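Local coordinates for protein excinuclease ABC, subunit A. (PDB 2VF7) that probably recognises damaged DNA as a zinc-containing, ATP-hydrolysing UvrA-family protein of excision repair, at residues Gln191-Arg194 and Asp195-Val198. The protein carries 1 engineered substitution. Numbering follows the deposited sequence.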
loop_
_atom_site.group_PDB
_atom_site.type_symbol
_atom_site.label_atom_id
_atom_site.label_comp_id
_atom_site.label_asym_id
_atom_site.label_seq_id
_atom_site.Cartn_x
_atom_site.Cartn_y
_atom_site.Cartn_z
ATOM N N GLN A 191 2.317 30.633 -21.394
ATOM C CA GLN A 191 3.327 31.540 -21.955
ATOM C C GLN A 191 4.540 30.825 -22.524
ATOM O O GLN A 191 5.164 31.321 -23.469
ATOM C CB GLN A 191 3.774 32.612 -20.945
ATOM C CG GLN A 191 4.500 32.116 -19.726
ATOM C CD GLN A 191 5.514 33.126 -19.205
ATOM O OE1 GLN A 191 6.602 33.257 -19.759
ATOM N NE2 GLN A 191 5.172 33.821 -18.133
ATOM N N ASN A 192 4.883 29.687 -21.917
ATOM C CA ASN A 192 5.800 28.697 -22.477
ATOM C C ASN A 192 5.522 28.346 -23.936
ATOM O O ASN A 192 6.427 28.383 -24.747
ATOM C CB ASN A 192 5.729 27.425 -21.644
ATOM C CG ASN A 192 6.716 26.345 -22.107
ATOM O OD1 ASN A 192 6.397 25.149 -22.089
ATOM N ND2 ASN A 192 7.913 26.763 -22.507
ATOM N N GLN A 193 4.272 28.023 -24.268
ATOM C CA GLN A 193 3.908 27.627 -25.639
ATOM C C GLN A 193 4.013 28.844 -26.589
ATOM O O GLN A 193 4.361 28.726 -27.796
ATOM C CB GLN A 193 2.489 27.042 -25.665
ATOM C CG GLN A 193 2.304 25.651 -25.002
ATOM C CD GLN A 193 3.319 24.580 -25.500
ATOM O OE1 GLN A 193 3.478 24.368 -26.692
ATOM N NE2 GLN A 193 3.987 23.927 -24.580
ATOM N N ARG A 194 3.730 30.010 -26.015
ATOM C CA ARG A 194 3.827 31.275 -26.712
ATOM C C ARG A 194 5.266 31.618 -26.993
ATOM O O ARG A 194 5.585 32.057 -28.094
ATOM C CB ARG A 194 3.153 32.362 -25.891
ATOM C CG ARG A 194 3.261 33.740 -26.471
ATOM C CD ARG A 194 4.228 34.523 -25.654
ATOM N NE ARG A 194 3.606 34.909 -24.411
ATOM C CZ ARG A 194 4.257 35.473 -23.415
ATOM N NH1 ARG A 194 5.569 35.672 -23.511
ATOM N NH2 ARG A 194 3.600 35.818 -22.322
ATOM N N ASP A 195 6.145 31.411 -26.005
ATOM C CA ASP A 195 7.587 31.603 -26.230
ATOM C C ASP A 195 8.225 30.562 -27.125
ATOM O O ASP A 195 9.253 30.842 -27.781
ATOM C CB ASP A 195 8.365 31.810 -24.918
ATOM C CG ASP A 195 8.076 33.193 -24.291
ATOM O OD1 ASP A 195 7.558 34.078 -25.015
ATOM O OD2 ASP A 195 8.364 33.396 -23.100
ATOM N N ILE A 196 7.620 29.374 -27.182
ATOM C CA ILE A 196 8.059 28.364 -28.146
ATOM C C ILE A 196 7.763 28.862 -29.556
ATOM O O ILE A 196 8.648 28.812 -30.419
ATOM C CB ILE A 196 7.460 26.937 -27.867
ATOM C CG1 ILE A 196 8.073 26.351 -26.604
ATOM C CG2 ILE A 196 7.682 25.969 -29.072
ATOM C CD1 ILE A 196 7.347 25.192 -26.111
ATOM N N LEU A 197 6.541 29.346 -29.789
ATOM C CA LEU A 197 6.174 29.946 -31.075
ATOM C C LEU A 197 7.040 31.115 -31.540
ATOM O O LEU A 197 7.240 31.253 -32.742
ATOM C CB LEU A 197 4.685 30.350 -31.128
ATOM C CG LEU A 197 3.586 29.291 -30.902
ATOM C CD1 LEU A 197 2.190 29.864 -31.127
ATOM C CD2 LEU A 197 3.823 28.063 -31.784
ATOM N N VAL A 198 7.557 31.961 -30.636
ATOM C CA VAL A 198 8.408 33.087 -31.087
ATOM C C VAL A 198 9.778 32.606 -31.558
ATOM O O VAL A 198 10.330 33.176 -32.521
ATOM C CB VAL A 198 8.540 34.296 -30.071
ATOM C CG1 VAL A 198 7.204 34.586 -29.369
ATOM C CG2 VAL A 198 9.596 34.052 -29.066
#
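OD1 of D195 lies at the edge of the R194 guanidinium, somewhat out of its plane, and CB of Q191 lies over one face of that guanidinium, near the border of the group rather than over its middle. NH1 of R194 gives a hydrogen-bonded salt bridge to OD1 of D195, 3.0 Å long. The N-H...O angle is 142°, so the bond is bent. NH1 sits above the carboxylate plane, and the two flat groups are turned 76° apart. The R194 chain starts with CG anti to the backbone N (chi1 176°) and then bends at chi2 and chi3. These bends bring its tip back beside D195. The amide of Q191 stands almost perpendicular to the same carboxylate, with OE1 3.8 Å from OD2 of D195.

On another side of the helix, CD1 of I196 lies 4.0 Å from ND2 of N192 and 3.9 Å from NE2 of Q193. The Q193 amide bonds through OE1 to the backbone N of S256 and through NE2 to the carbonyl of T254. I196 also touches V228 of strand 227-230.

Four i to i+4 backbone bonds, from D195 N to Q191 O (2.7 Å) through V198 N to R194 O (3.2 Å), mark about two turns of regular alpha helix within helix 187-199. The helix belongs to the UvrA DNA-binding domain. The salt bridge would partly balance the charge of buried D195, and the two Q193 bonds tie the helix to segment 254-256.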